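Local coordinates for ABC transporter substrate-binding protein (Vibrio cholerae, PDB 3LKV) that probably serves as the periplasmic substrate-binding component of an ABC transporter and binds phenylalanine in a pocket, at residues Ala58-Asp71 / Pro79-Ile91. Sequence-based numbering, arbitrary orientation.
Sequences AVQIARQFVGENPD and PTAQALVSATKTI
Ala-62 and Ala-83 meet where two neighbouring helices of the parallel-sheet domain pack at a crossing angle of -45°. The axes of helices 58-66 and 79-87 come within 8.3 Å at their closest approach, a spacing that small side chains permit. The methyl CB of Ala-62 lies 3.3 Å from Ala-83 O. In turn, CB of Ala-83 comes to 3.4 Å from Ala-58 O, each alanine packing on backbone of the facing helix. Ala-87 continues the row, its CB touching Ala-62 CB and Val-66 CG2, and Leu-84 brings CD2 to 3.8 Å from CB of Ala-62.

Beyond the last turns, Ile-91 carries the contact. From CB, chi1 of -54° puts CG1 beside the backbone N and CG2 anti to it. This brings CG2 to 3.6 Å from Pro-70 O, with Asp-71 O a little farther. The other branch runs out through CG1, extended, to CD1, which meets CD of Pro-70 at 4.1 Å and also approaches Val-66 CG1 and O; the Ile-91 and Pro-70 side chains cross at about a right angle. Thr-88, just past its helix, turns CB toward Val-66 CG2 and accepts from Ile-91 N through OG1 (3.1 Å, N-H...O 163°), an ST motif that ties the start of the loop to Ile-91.

The two helices belong to successive beta-alpha-beta crossovers sharing strand 72-76, consistent with the periplasmic-binding-protein fold; Leu-73 of that strand packs against Val-66, Thr-88 and Ile-91. At the other end, Pro-79 touches the bound phenylalanine.

Polar contact between the segments comes through a water that donates to Ala-58 O and, at 3.1 Å, to Thr-80 O. Apolar side-chain carbons pack on one another and on backbone carbonyls of the facing segment. Together the segments bury 555 Å² of surface, much of it from alanine, valine and isoleucine. The chemistry implies that they are held mainly by close packing of apolar groups, with one water bridge between backbone carbonyls.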
loop_
_atom_site.group_PDB
_atom_site.type_symbol
_atom_site.label_atom_id
_atom_site.label_comp_id
_atom_site.label_asym_id
_atom_site.label_seq_id
_atom_site.Cartn_x
_atom_site.Cartn_y
_atom_site.Cartn_z
ATOM N N ALA A 58 0.953 -13.932 -16.929
ATOM C CA ALA A 58 1.168 -14.834 -15.813
ATOM C C ALA A 58 2.535 -15.575 -15.944
ATOM O O ALA A 58 3.279 -15.704 -14.969
ATOM C CB ALA A 58 0.031 -15.812 -15.716
ATOM N N VAL A 59 2.870 -16.009 -17.151
ATOM C CA VAL A 59 4.116 -16.720 -17.375
ATOM C C VAL A 59 5.295 -15.748 -17.221
ATOM O O VAL A 59 6.277 -16.044 -16.536
ATOM C CB VAL A 59 4.106 -17.370 -18.764
ATOM C CG1 VAL A 59 5.548 -17.885 -19.195
ATOM C CG2 VAL A 59 3.044 -18.495 -18.770
ATOM N N GLN A 60 5.165 -14.546 -17.768
ATOM C CA GLN A 60 6.251 -13.583 -17.632
ATOM C C GLN A 60 6.505 -13.139 -16.205
ATOM O O GLN A 60 7.630 -12.905 -15.818
ATOM C CB GLN A 60 6.000 -12.410 -18.592
ATOM C CG GLN A 60 6.324 -12.931 -20.008
ATOM C CD GLN A 60 6.044 -11.975 -21.137
ATOM O OE1 GLN A 60 5.090 -11.203 -21.080
ATOM N NE2 GLN A 60 6.880 -12.049 -22.210
ATOM N N ILE A 61 5.437 -13.017 -15.429
ATOM C CA ILE A 61 5.547 -12.671 -14.038
ATOM C C ILE A 61 6.310 -13.777 -13.305
ATOM O O ILE A 61 7.269 -13.495 -12.570
ATOM C CB ILE A 61 4.189 -12.452 -13.414
ATOM C CG1 ILE A 61 3.631 -11.111 -13.872
ATOM C CG2 ILE A 61 4.255 -12.492 -11.898
ATOM C CD1 ILE A 61 2.141 -10.981 -13.554
ATOM N N ALA A 62 5.913 -15.023 -13.542
ATOM C CA ALA A 62 6.571 -16.170 -12.902
ATOM C C ALA A 62 8.062 -16.174 -13.209
ATOM O O ALA A 62 8.897 -16.317 -12.293
ATOM C CB ALA A 62 5.881 -17.528 -13.310
ATOM N N ARG A 63 8.429 -15.939 -14.457
ATOM C CA ARG A 63 9.847 -15.951 -14.839
ATOM C C ARG A 63 10.619 -14.780 -14.199
ATOM O O ARG A 63 11.745 -14.950 -13.774
ATOM C CB ARG A 63 10.037 -15.897 -16.365
ATOM C CG ARG A 63 9.363 -17.101 -17.069
ATOM C CD ARG A 63 9.368 -16.931 -18.586
ATOM N NE ARG A 63 8.896 -18.148 -19.208
ATOM C CZ ARG A 63 8.522 -18.274 -20.467
ATOM N NH1 ARG A 63 8.558 -17.246 -21.293
ATOM N NH2 ARG A 63 8.098 -19.454 -20.906
ATOM N N GLN A 64 10.012 -13.606 -14.151
ATOM C CA GLN A 64 10.692 -12.432 -13.581
ATOM C C GLN A 64 10.876 -12.654 -12.103
ATOM O O GLN A 64 11.952 -12.428 -11.582
ATOM C CB GLN A 64 9.809 -11.200 -13.743
ATOM C CG GLN A 64 10.513 -9.884 -13.377
ATOM C CD GLN A 64 9.912 -8.729 -14.201
ATOM O OE1 GLN A 64 8.669 -8.581 -14.329
ATOM N NE2 GLN A 64 10.788 -7.938 -14.807
ATOM N N PHE A 65 9.807 -13.111 -11.434
ATOM C CA PHE A 65 9.883 -13.318 -9.989
ATOM C C PHE A 65 10.899 -14.395 -9.645
ATOM O O PHE A 65 11.696 -14.233 -8.707
ATOM C CB PHE A 65 8.535 -13.734 -9.383
ATOM C CG PHE A 65 7.599 -12.602 -9.064
ATOM C CD1 PHE A 65 8.022 -11.298 -8.943
ATOM C CD2 PHE A 65 6.272 -12.872 -8.819
ATOM C CE1 PHE A 65 7.105 -10.258 -8.644
ATOM C CE2 PHE A 65 5.392 -11.853 -8.480
ATOM C CZ PHE A 65 5.815 -10.563 -8.404
ATOM N N VAL A 66 10.891 -15.500 -10.386
ATOM C CA VAL A 66 11.879 -16.540 -10.092
ATOM C C VAL A 66 13.322 -16.020 -10.227
ATOM O O VAL A 66 14.158 -16.405 -9.489
ATOM C CB VAL A 66 11.676 -17.822 -10.927
ATOM C CG1 VAL A 66 12.957 -18.715 -10.839
ATOM C CG2 VAL A 66 10.405 -18.541 -10.421
ATOM N N GLY A 67 13.572 -15.119 -11.156
ATOM C CA GLY A 67 14.904 -14.581 -11.326
ATOM C C GLY A 67 15.343 -13.590 -10.242
ATOM O O GLY A 67 16.466 -13.232 -10.238
ATOM N N GLU A 68 14.433 -13.117 -9.383
ATOM C CA GLU A 68 14.741 -12.223 -8.277
ATOM C C GLU A 68 14.927 -13.001 -6.944
ATOM O O GLU A 68 14.969 -12.394 -5.873
ATOM C CB GLU A 68 13.588 -11.208 -8.128
ATOM C CG GLU A 68 13.459 -10.231 -9.281
ATOM C CD GLU A 68 12.150 -9.405 -9.262
ATOM O OE1 GLU A 68 11.267 -9.560 -8.353
ATOM O OE2 GLU A 68 12.001 -8.585 -10.189
ATOM N N ASN A 69 15.015 -14.323 -7.000
ATOM C CA ASN A 69 15.245 -15.117 -5.797
ATOM C C ASN A 69 14.463 -14.700 -4.518
ATOM O O ASN A 69 15.024 -14.288 -3.522
ATOM C CB ASN A 69 16.740 -15.168 -5.558
ATOM C CG ASN A 69 17.498 -15.505 -6.859
ATOM O OD1 ASN A 69 17.218 -16.516 -7.512
ATOM N ND2 ASN A 69 18.385 -14.607 -7.283
ATOM N N PRO A 70 13.143 -14.766 -4.571
ATOM C CA PRO A 70 12.393 -14.484 -3.355
ATOM C C PRO A 70 12.463 -15.697 -2.436
ATOM O O PRO A 70 12.757 -16.781 -2.903
ATOM C CB PRO A 70 10.973 -14.287 -3.859
ATOM C CG PRO A 70 10.903 -15.244 -5.063
ATOM C CD PRO A 70 12.287 -15.184 -5.678
ATOM N N ASP A 71 12.160 -15.518 -1.162
ATOM C CA ASP A 71 12.123 -16.632 -0.197
ATOM C C ASP A 71 10.873 -17.470 -0.443
ATOM O O ASP A 71 10.883 -18.710 -0.286
ATOM C CB ASP A 71 12.146 -16.095 1.228
ATOM C CG ASP A 71 13.421 -15.271 1.539
ATOM O OD1 ASP A 71 14.498 -15.878 1.563
ATOM O OD2 ASP A 71 13.393 -14.020 1.747
ATOM N N PRO A 79 -4.450 -19.854 -12.510
ATOM C CA PRO A 79 -3.557 -19.695 -13.682
ATOM C C PRO A 79 -2.187 -19.119 -13.282
ATOM O O PRO A 79 -1.172 -19.559 -13.781
ATOM C CB PRO A 79 -4.333 -18.764 -14.623
ATOM C CG PRO A 79 -5.710 -18.736 -14.116
ATOM C CD PRO A 79 -5.679 -19.083 -12.637
ATOM N N THR A 80 -2.145 -18.236 -12.297
ATOM C CA THR A 80 -0.864 -17.658 -11.874
ATOM C C THR A 80 -0.120 -18.693 -11.051
ATOM O O THR A 80 1.071 -18.830 -11.219
ATOM C CB THR A 80 -1.082 -16.349 -11.110
ATOM O OG1 THR A 80 -2.416 -16.343 -10.582
ATOM C CG2 THR A 80 -0.976 -15.140 -12.088
ATOM N N ALA A 81 -0.832 -19.499 -10.251
ATOM C CA ALA A 81 -0.155 -20.585 -9.529
ATOM C C ALA A 81 0.471 -21.557 -10.496
ATOM O O ALA A 81 1.599 -21.960 -10.301
ATOM C CB ALA A 81 -1.086 -21.311 -8.559
ATOM N N GLN A 82 -0.249 -21.896 -11.542
ATOM C CA GLN A 82 0.233 -22.819 -12.515
ATOM C C GLN A 82 1.487 -22.313 -13.174
ATOM O O GLN A 82 2.438 -23.104 -13.394
ATOM C CB GLN A 82 -0.822 -23.107 -13.583
ATOM C CG GLN A 82 -1.970 -24.023 -13.088
ATOM C CD GLN A 82 -2.986 -24.268 -14.202
ATOM O OE1 GLN A 82 -3.432 -23.331 -14.820
ATOM N NE2 GLN A 82 -3.382 -25.509 -14.412
ATOM N N ALA A 83 1.527 -21.019 -13.496
ATOM C CA ALA A 83 2.751 -20.474 -14.111
ATOM C C ALA A 83 3.935 -20.523 -13.156
ATOM O O ALA A 83 5.102 -20.693 -13.572
ATOM C CB ALA A 83 2.511 -19.030 -14.580
ATOM N N LEU A 84 3.671 -20.362 -11.856
ATOM C CA LEU A 84 4.767 -20.430 -10.884
ATOM C C LEU A 84 5.354 -21.850 -10.814
ATOM O O LEU A 84 6.588 -22.037 -10.781
ATOM C CB LEU A 84 4.295 -19.982 -9.523
ATOM C CG LEU A 84 3.936 -18.488 -9.291
ATOM C CD1 LEU A 84 3.443 -18.337 -7.916
ATOM C CD2 LEU A 84 5.096 -17.546 -9.568
ATOM N N VAL A 85 4.486 -22.851 -10.789
ATOM C CA VAL A 85 4.902 -24.256 -10.713
ATOM C C VAL A 85 5.750 -24.656 -11.915
ATOM O O VAL A 85 6.722 -25.445 -11.799
ATOM C CB VAL A 85 3.692 -25.199 -10.519
ATOM C CG1 VAL A 85 4.113 -26.707 -10.774
ATOM C CG2 VAL A 85 3.148 -24.981 -9.132
ATOM N N SER A 86 5.440 -24.054 -13.054
ATOM C CA SER A 86 6.252 -24.264 -14.246
ATOM C C SER A 86 7.650 -23.579 -14.153
ATOM O O SER A 86 8.679 -24.113 -14.595
ATOM C CB SER A 86 5.426 -23.849 -15.465
ATOM O OG SER A 86 6.319 -23.764 -16.542
ATOM N N ALA A 87 7.700 -22.416 -13.494
ATOM C CA ALA A 87 8.913 -21.567 -13.473
ATOM C C ALA A 87 9.901 -21.939 -12.395
ATOM O O ALA A 87 11.116 -21.577 -12.448
ATOM C CB ALA A 87 8.498 -20.086 -13.321
ATOM N N THR A 88 9.425 -22.651 -11.383
ATOM C CA THR A 88 10.341 -23.156 -10.376
ATOM C C THR A 88 9.900 -24.460 -9.729
ATOM O O THR A 88 8.754 -24.619 -9.375
ATOM C CB THR A 88 10.605 -22.133 -9.245
ATOM O OG1 THR A 88 11.651 -22.650 -8.394
ATOM C CG2 THR A 88 9.339 -21.904 -8.383
ATOM N N LYS A 89 10.861 -25.354 -9.532
ATOM C CA LYS A 89 10.646 -26.614 -8.814
ATOM C C LYS A 89 11.227 -26.643 -7.394
ATOM O O LYS A 89 11.162 -27.687 -6.743
ATOM C CB LYS A 89 11.334 -27.782 -9.585
ATOM C CG LYS A 89 11.006 -27.891 -11.070
ATOM C CD LYS A 89 9.505 -28.085 -11.334
ATOM C CE LYS A 89 9.180 -27.727 -12.825
ATOM N NZ LYS A 89 7.728 -27.810 -13.072
ATOM N N THR A 90 11.812 -25.549 -6.940
ATOM C CA THR A 90 12.601 -25.519 -5.714
ATOM C C THR A 90 12.273 -24.341 -4.799
ATOM O O THR A 90 12.381 -24.427 -3.572
ATOM C CB THR A 90 14.064 -25.349 -6.067
ATOM O OG1 THR A 90 14.166 -24.255 -6.981
ATOM C CG2 THR A 90 14.618 -26.607 -6.771
ATOM N N ILE A 91 11.973 -23.184 -5.369
ATOM C CA ILE A 91 11.512 -22.062 -4.532
ATOM C C ILE A 91 10.139 -22.422 -4.004
ATOM O O ILE A 91 9.261 -22.815 -4.749
ATOM C CB ILE A 91 11.474 -20.711 -5.290
ATOM C CG1 ILE A 91 12.865 -20.440 -5.935
ATOM C CG2 ILE A 91 11.084 -19.608 -4.354
ATOM C CD1 ILE A 91 12.896 -19.100 -6.682
HETATM O O HOH W 1 2.469 -16.313 -12.308
#